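HTH tetR-type domain-containing protein (Streptomyces coelicolor A3, PDB 3IUV) probably binds DNA as a dimeric TetR-type transcription regulator, but its target sites and any ligand are unknown. Local coordinates at residues A[146-151]-A[173-178]; A[29-34]-A[52-57]; A[9-14]-A[40-45]. One frame throughout, in Å; residues are numbered along the deposited sequence.

Interaction 1 (A[146-151]-A[173-178]); sequences RALVAV and EVLTRL
V151 is the main bump of helix 142-161 here, and it fits between L175 and L178 of helix 168-178. Its CG1 is crowded by its own helix in the model, so the place of that methyl, and its contacts with CD2 of L175 and CD1 of L178, are doubtful. The fit rests on the rest of the side chain. V151 and L178 reach toward each other tip to tip, and CB of V151 is 4.1 Å from CD1 of L178. The other branch of V151, CG2, touches CG1 of V174 at 3.8 Å. With chi1 at 174°, V174 turns CG1 to the V151 side, and the two valines slide past each other in opposite directions. The segment axes approach to 9.8 Å and run nearly antiparallel, at 160°. Helices 142-161 and 168-178 are the last two of the chain, and both pack on the second subunit. This is consistent with the four-helix dimer interface common in TetR-family proteins. The small A147 makes a low spot on its helix. L178 reaches over it, with CD2 4.4 Å from CB of A147. L148 and L175 cross at about a right angle, their CD2 methyls 3.9 Å apart, and both also pack on L90 of helix 86-98. On the dimer side A147 packs on V174 of the second subunit, and L178 on L178 of that subunit.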
# COMPACT_ATOMS: atom_id res chain seq x y z
N ARG A 146 -13.09 -3.25 10.67
CA ARG A 146 -12.52 -3.42 9.34
C ARG A 146 -12.39 -2.04 8.69
O ARG A 146 -11.40 -1.71 8.05
CB ARG A 146 -13.43 -4.32 8.50
CG ARG A 146 -13.34 -5.78 8.89
CD ARG A 146 -14.61 -6.52 8.55
NE ARG A 146 -14.76 -6.72 7.10
CZ ARG A 146 -15.91 -7.00 6.48
NH1 ARG A 146 -17.03 -7.10 7.18
NH2 ARG A 146 -15.93 -7.18 5.16
N ALA A 147 -13.40 -1.22 8.87
CA ALA A 147 -13.33 0.13 8.37
C ALA A 147 -12.20 0.91 9.02
O ALA A 147 -11.41 1.57 8.34
CB ALA A 147 -14.67 0.84 8.57
N LEU A 148 -12.11 0.85 10.34
CA LEU A 148 -11.08 1.62 11.01
C LEU A 148 -9.75 1.19 10.44
O LEU A 148 -8.97 1.99 9.94
CB LEU A 148 -11.13 1.40 12.53
CG LEU A 148 -12.25 2.20 13.23
CD1 LEU A 148 -12.60 1.66 14.66
CD2 LEU A 148 -11.89 3.68 13.26
N VAL A 149 -9.50 -0.11 10.46
CA VAL A 149 -8.27 -0.66 9.95
C VAL A 149 -7.96 -0.21 8.50
O VAL A 149 -6.85 0.21 8.20
CB VAL A 149 -8.33 -2.18 10.03
CG1 VAL A 149 -7.25 -2.83 9.14
CG2 VAL A 149 -8.21 -2.62 11.50
N ALA A 150 -8.93 -0.31 7.62
CA ALA A 150 -8.72 0.05 6.23
C ALA A 150 -8.25 1.52 6.09
O ALA A 150 -7.43 1.87 5.24
CB ALA A 150 -9.99 -0.19 5.42
N VAL A 151 -8.78 2.37 6.95
CA VAL A 151 -8.45 3.78 6.85
C VAL A 151 -7.09 4.11 7.49
O VAL A 151 -6.38 4.98 6.99
CB VAL A 151 -9.58 4.65 7.39
CG1 VAL A 151 -9.60 4.63 8.93
CG2 VAL A 151 -9.45 6.03 6.85
N GLU A 173 -10.90 13.47 12.76
CA GLU A 173 -12.15 13.70 12.06
C GLU A 173 -12.63 12.48 11.24
O GLU A 173 -13.78 12.07 11.33
CB GLU A 173 -12.03 14.92 11.16
CG GLU A 173 -13.26 15.22 10.33
CD GLU A 173 -14.44 15.62 11.17
OE1 GLU A 173 -15.59 15.30 10.78
OE2 GLU A 173 -14.22 16.24 12.22
N VAL A 174 -11.73 11.89 10.46
CA VAL A 174 -12.09 10.83 9.52
C VAL A 174 -12.54 9.61 10.28
O VAL A 174 -13.60 9.03 10.02
CB VAL A 174 -10.89 10.39 8.66
CG1 VAL A 174 -11.25 9.20 7.82
CG2 VAL A 174 -10.39 11.52 7.76
N LEU A 175 -11.69 9.23 11.23
CA LEU A 175 -11.95 8.11 12.11
C LEU A 175 -13.29 8.23 12.84
O LEU A 175 -14.09 7.28 12.86
CB LEU A 175 -10.78 7.96 13.09
CG LEU A 175 -9.43 7.67 12.39
CD1 LEU A 175 -8.23 7.78 13.33
CD2 LEU A 175 -9.42 6.31 11.75
N THR A 176 -13.57 9.41 13.39
CA THR A 176 -14.84 9.66 14.08
C THR A 176 -16.07 9.33 13.22
O THR A 176 -17.09 8.86 13.74
CB THR A 176 -14.95 11.12 14.56
OG1 THR A 176 -13.93 11.40 15.52
CG2 THR A 176 -16.32 11.39 15.18
N ARG A 177 -15.96 9.58 11.92
CA ARG A 177 -17.09 9.31 11.02
C ARG A 177 -17.40 7.84 10.83
O ARG A 177 -18.51 7.47 10.46
CB ARG A 177 -16.82 9.94 9.67
CG ARG A 177 -16.81 11.44 9.71
CD ARG A 177 -16.31 11.96 8.40
NE ARG A 177 -16.13 13.40 8.41
CZ ARG A 177 -16.25 14.18 7.33
NH1 ARG A 177 -16.55 13.64 6.15
NH2 ARG A 177 -16.06 15.49 7.44
N LEU A 178 -16.40 7.00 11.05
CA LEU A 178 -16.57 5.58 10.87
C LEU A 178 -17.10 5.00 12.17
O LEU A 178 -17.54 3.86 12.22
CB LEU A 178 -15.24 4.94 10.53
CG LEU A 178 -14.59 5.62 9.33
CD1 LEU A 178 -13.09 5.35 9.30
CD2 LEU A 178 -15.27 5.17 8.05

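Interaction 2 (A[29-34]-A[52-57]); sequences AGLSHR and ATLDDL
The H33 ring meets the A52 carbonyl without hydrogen-bonding to it. CE1 of H33 lies 3.2 Å from O of A52. NE2 of H33 is also near that oxygen, but the angle is poor; it is hydrogen-bonded instead to O of F51, the residue just before. CG of H33 stands anti to the carbonyl carbon (chi1 -73°), which brings the ring to the start of the 52-57 segment. CD2 of L54 approaches the ring obliquely, 3.3 Å from ND1 of H33. With an alanine here, the F51 carbonyl would probably lose the N-H of NE2, and a gap would open beside L54. The other L54 methyl, CD1, packs on CD2 of L31 at 3.7 Å, the two leucines sliding past each other in opposite directions. CD1 of L31 reaches CD1 of L57 at 4.1 Å. Each segment leads into a helix. S32 is the N-cap of helix 33-40. T53 and D56 form a capping box at the start of helix 54-73, with N of T53 bonded to OD1 of D56 at 2.7 Å. The return bond, to OG1 of T53, is less sure. The contact thus joins the start of the predicted helix-turn-helix to the helix that follows it. L31 and L57 both pack on A19 of helix 11-24 and V36 of helix 33-40, while H33 leans on L44, T47 and T48 of helix 44-50.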
# COMPACT_ATOMS: atom_id res chain seq x y z
N ALA A 29 15.08 -5.93 -3.50
CA ALA A 29 16.03 -6.53 -4.42
C ALA A 29 17.49 -6.32 -4.04
O ALA A 29 18.38 -6.90 -4.65
CB ALA A 29 15.79 -6.01 -5.83
N GLY A 30 17.73 -5.49 -3.02
CA GLY A 30 19.09 -5.18 -2.62
C GLY A 30 19.56 -5.94 -1.39
O GLY A 30 20.64 -5.68 -0.86
N LEU A 31 18.74 -6.88 -0.93
CA LEU A 31 19.02 -7.57 0.33
C LEU A 31 19.14 -9.08 0.18
O LEU A 31 18.17 -9.77 -0.15
CB LEU A 31 17.96 -7.19 1.37
CG LEU A 31 17.61 -8.22 2.44
CD1 LEU A 31 17.48 -7.57 3.80
CD2 LEU A 31 16.34 -8.95 2.06
N SER A 32 20.34 -9.58 0.44
CA SER A 32 20.61 -11.01 0.39
C SER A 32 21.61 -11.33 1.47
O SER A 32 22.34 -10.44 1.92
CB SER A 32 21.22 -11.37 -0.96
OG SER A 32 22.59 -10.98 -0.98
N HIS A 33 21.67 -12.59 1.89
CA HIS A 33 22.63 -13.03 2.90
C HIS A 33 23.95 -12.31 2.80
O HIS A 33 24.50 -11.86 3.80
CB HIS A 33 22.89 -14.52 2.77
CG HIS A 33 21.75 -15.35 3.25
ND1 HIS A 33 20.85 -15.93 2.38
CD2 HIS A 33 21.35 -15.67 4.50
CE1 HIS A 33 19.94 -16.59 3.08
NE2 HIS A 33 20.22 -16.44 4.37
N ARG A 34 24.47 -12.23 1.58
CA ARG A 34 25.79 -11.67 1.37
C ARG A 34 25.78 -10.16 1.63
O ARG A 34 26.75 -9.61 2.16
CB ARG A 34 26.30 -12.02 -0.03
CG ARG A 34 27.80 -12.01 -0.15
CD ARG A 34 28.31 -13.23 -0.90
NE ARG A 34 29.77 -13.31 -0.86
CZ ARG A 34 30.46 -14.44 -0.98
NH1 ARG A 34 29.83 -15.60 -1.14
NH2 ARG A 34 31.80 -14.42 -0.93
N ALA A 52 18.29 -19.38 7.39
CA ALA A 52 18.47 -20.25 6.23
C ALA A 52 17.89 -19.66 4.94
O ALA A 52 18.64 -19.31 4.01
CB ALA A 52 17.88 -21.60 6.51
N THR A 53 16.55 -19.55 4.86
CA THR A 53 15.94 -18.99 3.67
C THR A 53 16.16 -17.50 3.70
O THR A 53 16.39 -16.93 4.76
CB THR A 53 14.42 -19.28 3.55
OG1 THR A 53 13.68 -18.34 4.34
CG2 THR A 53 14.10 -20.68 4.00
N LEU A 54 16.11 -16.88 2.52
CA LEU A 54 16.17 -15.43 2.44
C LEU A 54 14.89 -14.93 3.04
O LEU A 54 14.80 -13.78 3.47
CB LEU A 54 16.27 -14.97 0.98
CG LEU A 54 17.18 -13.77 0.66
CD1 LEU A 54 16.90 -12.59 1.59
CD2 LEU A 54 18.66 -14.17 0.70
N ASP A 55 13.88 -15.81 3.06
CA ASP A 55 12.57 -15.45 3.58
C ASP A 55 12.63 -15.17 5.06
O ASP A 55 12.14 -14.13 5.51
CB ASP A 55 11.55 -16.56 3.33
CG ASP A 55 11.12 -16.63 1.89
OD1 ASP A 55 10.57 -17.68 1.48
OD2 ASP A 55 11.34 -15.64 1.16
N ASP A 56 13.23 -16.09 5.80
CA ASP A 56 13.33 -15.98 7.25
C ASP A 56 13.93 -14.64 7.61
O ASP A 56 13.51 -13.99 8.57
CB ASP A 56 14.18 -17.10 7.80
CG ASP A 56 13.83 -18.43 7.19
OD1 ASP A 56 14.76 -19.17 6.80
OD2 ASP A 56 12.62 -18.70 7.08
N LEU A 57 14.90 -14.21 6.81
CA LEU A 57 15.45 -12.90 7.04
C LEU A 57 14.38 -11.82 6.83
O LEU A 57 14.10 -11.03 7.73
CB LEU A 57 16.68 -12.66 6.17
CG LEU A 57 17.69 -11.74 6.85
CD1 LEU A 57 18.50 -11.01 5.80
CD2 LEU A 57 16.98 -10.75 7.77

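Interaction 3 (A[9-14]-A[40-45]); sequences PERRQR and ADVPLG
R14 reaches from helix 11-24 to the backbone of A40, where helix 33-40 gives way to the turn. Its CB points toward the 40-45 segment. CG is anti to the carbonyl carbon (chi1 -80°), and the chain runs on extended to CD; these three carbons serve as a span and make no close contact there. A bend at chi3 then turns the head group toward the turn. NE passes 4.1 Å from CG2 of V42, and CZ lies 3.7 Å from the same methyl. The guanidinium comes at this methyl obliquely. NH2, at the tip, donates to O of A40 over 2.8 Å, with an N-H...O angle of 153°. The oxygen lies near the guanidinium plane, and the donor sits almost in line with the carbonyl. NH2 is also 3.0 Å from O of D41. NH1 lies near NH2 of R11; both are donors, so no hydrogen bond joins them. R11 comes in over one face of the R14 guanidinium. Its own chain is bent at chi2 and chi3, and one face of its head group rests on CG2 of V42, with R11 NH2 3.3 Å from that methyl. V42 packs further on I15 and T47.

The 40-45 segment contains the turn of the predicted helix-turn-helix. D41 has positive phi and forms a Schellman motif, which ends helix 33-40. The partial negative charge expected at this helix end would probably suit an arginine, and the carboxylate of D41, with OD2 5.5 Å from NH2 of R14, may add to it. Two guanidinium groups thus meet at one valine methyl, and R14 makes one sure bond, to O of A40. Their like charges would probably oppose each other, offset in part by this carbonyl end.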
# COMPACT_ATOMS: atom_id res chain seq x y z
N PRO A 9 18.53 -11.75 20.35
CA PRO A 9 19.83 -11.93 21.00
C PRO A 9 20.67 -10.65 20.96
O PRO A 9 20.40 -9.73 21.74
CB PRO A 9 20.47 -13.04 20.17
CG PRO A 9 19.29 -13.89 19.77
CD PRO A 9 18.08 -12.98 19.68
N GLU A 10 21.67 -10.60 20.09
CA GLU A 10 22.38 -9.36 19.76
C GLU A 10 23.28 -9.61 18.57
O GLU A 10 23.67 -8.69 17.85
CB GLU A 10 23.18 -8.81 20.95
CG GLU A 10 22.60 -7.51 21.50
CD GLU A 10 22.86 -6.31 20.60
OE1 GLU A 10 21.96 -5.94 19.81
OE2 GLU A 10 23.97 -5.73 20.69
N ARG A 11 23.61 -10.88 18.37
CA ARG A 11 24.18 -11.28 17.12
C ARG A 11 23.09 -11.17 16.07
O ARG A 11 23.24 -10.45 15.08
CB ARG A 11 24.68 -12.71 17.20
CG ARG A 11 24.44 -13.49 15.92
CD ARG A 11 25.49 -13.23 14.86
NE ARG A 11 26.14 -11.93 15.02
CZ ARG A 11 27.42 -11.78 15.32
NH1 ARG A 11 28.22 -12.83 15.47
NH2 ARG A 11 27.92 -10.56 15.45
N ARG A 12 21.97 -11.86 16.31
CA ARG A 12 20.91 -11.97 15.31
C ARG A 12 20.11 -10.67 15.13
O ARG A 12 19.50 -10.44 14.08
CB ARG A 12 19.99 -13.16 15.63
CG ARG A 12 18.72 -12.84 16.41
CD ARG A 12 17.61 -13.88 16.13
NE ARG A 12 16.27 -13.26 16.16
CZ ARG A 12 15.22 -13.66 15.44
NH1 ARG A 12 14.07 -13.02 15.54
NH2 ARG A 12 15.32 -14.71 14.63
N GLN A 13 20.13 -9.83 16.15
CA GLN A 13 19.50 -8.54 16.07
C GLN A 13 20.27 -7.64 15.11
O GLN A 13 19.68 -6.99 14.22
CB GLN A 13 19.48 -7.90 17.45
CG GLN A 13 18.66 -6.62 17.52
CD GLN A 13 17.22 -6.86 17.15
OE1 GLN A 13 16.61 -7.86 17.55
NE2 GLN A 13 16.66 -5.95 16.36
N ARG A 14 21.58 -7.59 15.31
CA ARG A 14 22.44 -6.78 14.46
C ARG A 14 22.14 -7.15 13.04
O ARG A 14 22.06 -6.28 12.17
CB ARG A 14 23.91 -7.08 14.74
CG ARG A 14 24.46 -6.38 15.97
CD ARG A 14 25.89 -6.82 16.20
NE ARG A 14 26.63 -6.91 14.95
CZ ARG A 14 27.89 -7.30 14.86
NH1 ARG A 14 28.55 -7.64 15.95
NH2 ARG A 14 28.50 -7.36 13.68
N ALA A 40 26.19 -5.78 8.03
CA ALA A 40 26.23 -6.08 9.45
C ALA A 40 27.66 -6.25 9.96
O ALA A 40 27.89 -6.33 11.17
CB ALA A 40 25.41 -7.34 9.76
N ASP A 41 28.62 -6.27 9.03
CA ASP A 41 30.00 -6.60 9.37
C ASP A 41 29.96 -7.86 10.24
O ASP A 41 30.34 -7.87 11.41
CB ASP A 41 30.69 -5.43 10.08
CG ASP A 41 32.21 -5.57 10.10
OD1 ASP A 41 32.79 -6.06 9.10
OD2 ASP A 41 32.83 -5.17 11.11
N VAL A 42 29.48 -8.92 9.61
CA VAL A 42 29.18 -10.18 10.28
C VAL A 42 29.44 -11.24 9.23
O VAL A 42 29.17 -11.02 8.05
CB VAL A 42 27.70 -10.19 10.76
CG1 VAL A 42 27.04 -11.52 10.44
CG2 VAL A 42 27.61 -9.83 12.24
N PRO A 43 30.00 -12.37 9.64
CA PRO A 43 30.26 -13.42 8.66
C PRO A 43 28.99 -13.90 7.96
O PRO A 43 27.92 -13.93 8.57
CB PRO A 43 30.84 -14.55 9.52
CG PRO A 43 31.49 -13.84 10.64
CD PRO A 43 30.62 -12.65 10.94
N LEU A 44 29.12 -14.26 6.69
CA LEU A 44 28.01 -14.87 5.99
C LEU A 44 27.46 -16.00 6.83
O LEU A 44 26.24 -16.16 6.95
CB LEU A 44 28.48 -15.40 4.66
CG LEU A 44 27.47 -15.97 3.66
CD1 LEU A 44 26.36 -14.98 3.30
CD2 LEU A 44 28.25 -16.39 2.43
N GLY A 45 28.37 -16.79 7.40
CA GLY A 45 28.03 -17.97 8.18
C GLY A 45 27.11 -17.66 9.36
O GLY A 45 26.22 -18.44 9.65

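Interactions 2 and 3 belong to the predicted DNA-binding end of the chain, with centres 13 Å apart. They touch where L44 packs against H33 and R34. Their segments alternate along the chain: 9-14, 29-34, 40-45, then 52-57. Together they link helices 11-24, 33-40 and 44-50 with the start of helix 54-73. Interaction 1 comes later and lies across the chain's centre, 36 Å from interaction 2 and 41 Å from interaction 3, centre to centre. It joins helices 142-161 and 168-178 beside the second subunit. The layout is consistent with a TetR-type regulator, with dimerisation at one end and probable DNA reading at the other.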